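Local coordinates for NAD-dependent L-serine dehydrogenase (Pseudomonas aeruginosa, PDB 3OBB), which catalyses the NAD-dependent oxidation of L-serine and methyl-L-serine, with low activity toward beta-hydroxyisobutyrate, and possibly serves in serine catabolism, at residues V171-V174 and C175-L179; A243-M246 and A247-L250. All blocks are in the same frame, centred on the assembly; numbering follows the deposited sequence.

Overall arrangement
Both contacts are local, each made within one helix, and both helices lie in the family's C-terminal region. Contact 1 comes first along the chain, near the start of the long helix 168-196 that follows the last strand of the nucleotide-binding sheet; contact 2 forms the opening turns of helix 243-260. Their centres are about 12 Å apart and the helices touch. Asn177 ND2 lies 2.9 Å from Asp249 OD2, a probable hydrogen bond, while Gln178 CG packs on Leu250 CD1 and the selenium of Met246 approaches Asn177 O. The pairing brings the active-site residue Lys173 and the NAD-binding residue Lys248 to within about 6 Å, side chain to side chain.

Contact 1. Residues V171-V174 and C175-L179; sequences VAKV and CNNQL
Lys173 carries its CG opposite the backbone N (chi1 178°) and bends at chi2, while Asn177, with chi1 at -83°, brings its amide across the lysine chain at a slant, one helical turn on. The two side chains therefore meet through CE of Lys173, which sits over one face of the Asn177 amide, 3.6 Å from both OD1 and ND2. That amide is held at both ends: OD1 accepts a bond of 2.9 Å from Asn176 ND2, lying in the plane of both groups, and ND2 donates to Asp249. Asn176 in turn is fixed by Ser212 and Gly213 of a second subunit, so a subunit interface backs the asparagine pair. Beyond CE, Lys173 NZ is hydrogen-bonded to Val123 O and Thr98 OG1. On the other side of the helix Val171 CG1 lies loosely against Cys175 SG at 4.2 Å. Regular i to i+4 backbone bonds run beneath; the straightest, Asn177 N to Lys173 O at 2.9 Å, joins the very residues whose side chains meet above it. A buffer molecule reaches this spot, its sulfonate weakly bonded to Asn177 ND2. A lysine and an asparagine one turn apart on this helix are characteristic of the beta-hydroxyacid dehydrogenases; Lys173 is the active-site residue here, and Asn177 is probably positioned to meet the substrate.

Contact 2. Residues A243-M246 and A247-L250; sequences AQLM and AKDL
The flat carboxylate of Asp249 lies with one face against the backbone of the preceding turn: Leu245 O stands almost squarely over it, 3.4 Å from Asp249 CG. Lys248 NZ comes to this same face, meeting OD1 at 2.6 Å in a salt bridge that runs 37° out of the carboxylate plane. Toward the opposite face lies helix 168-196, from which Asn177 ND2 donates to OD2. Thr98 touches the Asp249 side chain as well. Each carboxylate oxygen thus has its own partner, which should fix the rotation of the group.

Lys248 reaches Asp249 by a chain bent at chi2 and chi3, and on the way its CE passes 3.8 Å from Leu245 CD2; the two side chains run alongside each other in the same direction. Lys248 binds NAD(+), and Asp249 stands about 4 Å from the side chain of active-site Lys173, consistent with these first turns of helix 243-260 lining the catalytic cleft.

The other flank of the helix is apolar. Selenomethionine Met246 has CG anti to its backbone N, which puts CG 3.8 Å from Leu250 CD2; the bend at chi2 then sets SE 4.0 Å from the same methyl, the two side chains crossing at a slant. Leu250 adopts an unusual conformation (chi1 -104°, chi2 -11°) that also sets CD2 against Met246 O at 3.4 Å. Both residues wedge between helix 168-196, through Ala181, and helix 265-279, through Tyr274. Ala247 faces Leu278 of the latter helix, and its N closes the first turn with a 2.8 Å bond to Ala243 O.

Contact 1. Residues V171-V174 and C175-L179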
loop_
_atom_site.group_PDB
_atom_site.type_symbol
_atom_site.label_atom_id
_atom_site.label_comp_id
_atom_site.label_asym_id
_atom_site.label_seq_id
_atom_site.Cartn_x
_atom_site.Cartn_y
_atom_site.Cartn_z
ATOM N N VAL A 171 -5.442 -23.087 5.651
ATOM C CA VAL A 171 -6.059 -21.915 5.038
ATOM C C VAL A 171 -6.507 -20.981 6.160
ATOM O O VAL A 171 -6.239 -19.780 6.108
ATOM C CB VAL A 171 -7.258 -22.272 4.047
ATOM C CG1 VAL A 171 -7.872 -21.030 3.479
ATOM C CG2 VAL A 171 -6.774 -23.171 2.873
ATOM N N ALA A 172 -7.171 -21.539 7.188
ATOM C CA ALA A 172 -7.716 -20.727 8.276
ATOM C C ALA A 172 -6.555 -20.016 8.984
ATOM O O ALA A 172 -6.648 -18.810 9.285
ATOM C CB ALA A 172 -8.557 -21.615 9.258
ATOM N N LYS A 173 -5.456 -20.753 9.174
ATOM C CA LYS A 173 -4.252 -20.281 9.873
ATOM C C LYS A 173 -3.593 -19.097 9.170
ATOM O O LYS A 173 -3.236 -18.105 9.808
ATOM C CB LYS A 173 -3.221 -21.426 10.050
ATOM C CG LYS A 173 -1.891 -20.998 10.727
ATOM C CD LYS A 173 -2.115 -20.454 12.145
ATOM C CE LYS A 173 -0.843 -19.862 12.751
ATOM N NZ LYS A 173 0.250 -20.880 12.955
ATOM N N VAL A 174 -3.405 -19.222 7.857
ATOM C CA VAL A 174 -2.778 -18.153 7.109
ATOM C C VAL A 174 -3.685 -16.930 6.956
ATOM O O VAL A 174 -3.199 -15.825 6.895
ATOM C CB VAL A 174 -2.156 -18.617 5.737
ATOM C CG1 VAL A 174 -1.145 -19.815 5.952
ATOM C CG2 VAL A 174 -3.247 -18.899 4.637
ATOM N N CYS A 175 -4.996 -17.122 6.876
ATOM C CA CYS A 175 -5.929 -15.980 6.857
ATOM C C CYS A 175 -5.889 -15.243 8.205
ATOM O O CYS A 175 -5.855 -13.998 8.254
ATOM C CB CYS A 175 -7.343 -16.493 6.604
ATOM S SG CYS A 175 -7.575 -17.091 4.867
ATOM N N ASN A 176 -5.911 -16.029 9.289
ATOM C CA ASN A 176 -5.935 -15.502 10.639
ATOM C C ASN A 176 -4.672 -14.719 10.913
ATOM O O ASN A 176 -4.759 -13.623 11.403
ATOM C CB ASN A 176 -6.063 -16.609 11.688
ATOM C CG ASN A 176 -5.982 -16.065 13.091
ATOM O OD1 ASN A 176 -6.993 -15.664 13.657
ATOM N ND2 ASN A 176 -4.746 -15.982 13.649
ATOM N N ASN A 177 -3.501 -15.300 10.622
ATOM C CA ASN A 177 -2.241 -14.615 10.903
ATOM C C ASN A 177 -1.980 -13.408 10.032
ATOM O O ASN A 177 -1.399 -12.419 10.509
ATOM C CB ASN A 177 -1.043 -15.574 10.980
ATOM C CG ASN A 177 -0.942 -16.221 12.359
ATOM O OD1 ASN A 177 -1.979 -16.423 12.985
ATOM N ND2 ASN A 177 0.290 -16.477 12.870
ATOM N N GLN A 178 -2.442 -13.459 8.783
ATOM C CA GLN A 178 -2.371 -12.278 7.939
ATOM C C GLN A 178 -3.236 -11.127 8.490
ATOM O O GLN A 178 -2.834 -9.950 8.483
ATOM C CB GLN A 178 -2.751 -12.588 6.499
ATOM C CG GLN A 178 -2.537 -11.380 5.591
ATOM C CD GLN A 178 -2.807 -11.694 4.112
ATOM O OE1 GLN A 178 -3.916 -12.107 3.741
ATOM N NE2 GLN A 178 -1.808 -11.484 3.274
ATOM N N LEU A 179 -4.436 -11.474 8.951
ATOM C CA LEU A 179 -5.295 -10.495 9.577
ATOM C C LEU A 179 -4.635 -9.922 10.874
ATOM O O LEU A 179 -4.685 -8.717 11.116
ATOM C CB LEU A 179 -6.699 -11.059 9.834
ATOM C CG LEU A 179 -7.678 -10.092 10.526
ATOM C CD1 LEU A 179 -7.820 -8.729 9.787
ATOM C CD2 LEU A 179 -9.045 -10.726 10.612
#

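Contact 2. Residues A243-M246 and A247-L250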
loop_
_atom_site.group_PDB
_atom_site.type_symbol
_atom_site.label_atom_id
_atom_site.label_comp_id
_atom_site.label_asym_id
_atom_site.label_seq_id
_atom_site.Cartn_x
_atom_site.Cartn_y
_atom_site.Cartn_z
ATOM N N ALA A 243 9.334 -11.524 14.479
ATOM C CA ALA A 243 8.985 -10.835 13.241
ATOM C C ALA A 243 9.268 -11.707 12.025
ATOM O O ALA A 243 8.529 -11.666 11.027
ATOM C CB ALA A 243 9.777 -9.491 13.143
ATOM N N GLN A 244 10.354 -12.479 12.090
ATOM C CA GLN A 244 10.750 -13.322 10.953
ATOM C C GLN A 244 9.690 -14.385 10.689
ATOM O O GLN A 244 9.361 -14.654 9.524
ATOM C CB GLN A 244 12.117 -13.962 11.180
ATOM C CG GLN A 244 12.612 -14.774 10.000
ATOM C CD GLN A 244 14.008 -15.369 10.273
ATOM O OE1 GLN A 244 14.452 -15.439 11.428
ATOM N NE2 GLN A 244 14.678 -15.822 9.218
ATOM N N LEU A 245 9.142 -14.957 11.764
ATOM C CA LEU A 245 8.037 -15.917 11.674
ATOM C C LEU A 245 6.725 -15.295 11.161
ATOM O O LEU A 245 6.015 -15.905 10.333
ATOM C CB LEU A 245 7.787 -16.582 13.027
ATOM C CG LEU A 245 8.886 -17.524 13.532
ATOM C CD1 LEU A 245 8.528 -18.056 14.934
ATOM C CD2 LEU A 245 9.135 -18.667 12.537
HETATM N N MSE A 246 6.388 -14.102 11.655
HETATM C CA MSE A 246 5.279 -13.366 11.063
HETATM C C MSE A 246 5.496 -13.132 9.546
HETATM O O MSE A 246 4.560 -13.287 8.763
HETATM C CB MSE A 246 5.051 -12.038 11.791
HETATM C CG MSE A 246 3.922 -11.202 11.177
HETATM SE SE MSE A 246 2.246 -12.246 11.061
HETATM C CE MSE A 246 1.659 -11.668 12.793
ATOM N N ALA A 247 6.718 -12.768 9.132
ATOM C CA ALA A 247 7.014 -12.526 7.698
ATOM C C ALA A 247 6.836 -13.813 6.892
ATOM O O ALA A 247 6.346 -13.786 5.765
ATOM C CB ALA A 247 8.437 -12.000 7.512
ATOM N N LYS A 248 7.233 -14.941 7.482
ATOM C CA LYS A 248 7.052 -16.252 6.869
ATOM C C LYS A 248 5.559 -16.515 6.636
ATOM O O LYS A 248 5.140 -16.816 5.513
ATOM C CB LYS A 248 7.673 -17.333 7.753
ATOM C CG LYS A 248 7.406 -18.804 7.312
ATOM C CD LYS A 248 6.372 -19.538 8.212
ATOM C CE LYS A 248 6.788 -19.644 9.717
ATOM N NZ LYS A 248 5.599 -19.755 10.675
ATOM N N ASP A 249 4.777 -16.399 7.710
ATOM C CA ASP A 249 3.322 -16.630 7.689
ATOM C C ASP A 249 2.642 -15.770 6.649
ATOM O O ASP A 249 1.760 -16.219 5.959
ATOM C CB ASP A 249 2.728 -16.336 9.078
ATOM C CG ASP A 249 2.982 -17.484 10.087
ATOM O OD1 ASP A 249 3.563 -18.525 9.676
ATOM O OD2 ASP A 249 2.602 -17.372 11.277
ATOM N N LEU A 250 3.050 -14.515 6.560
ATOM C CA LEU A 250 2.500 -13.593 5.567
ATOM C C LEU A 250 2.871 -14.111 4.190
ATOM O O LEU A 250 2.100 -14.014 3.260
ATOM C CB LEU A 250 3.105 -12.205 5.792
ATOM C CG LEU A 250 2.388 -11.023 6.453
ATOM C CD1 LEU A 250 0.855 -11.142 6.701
ATOM C CD2 LEU A 250 3.152 -10.413 7.589
#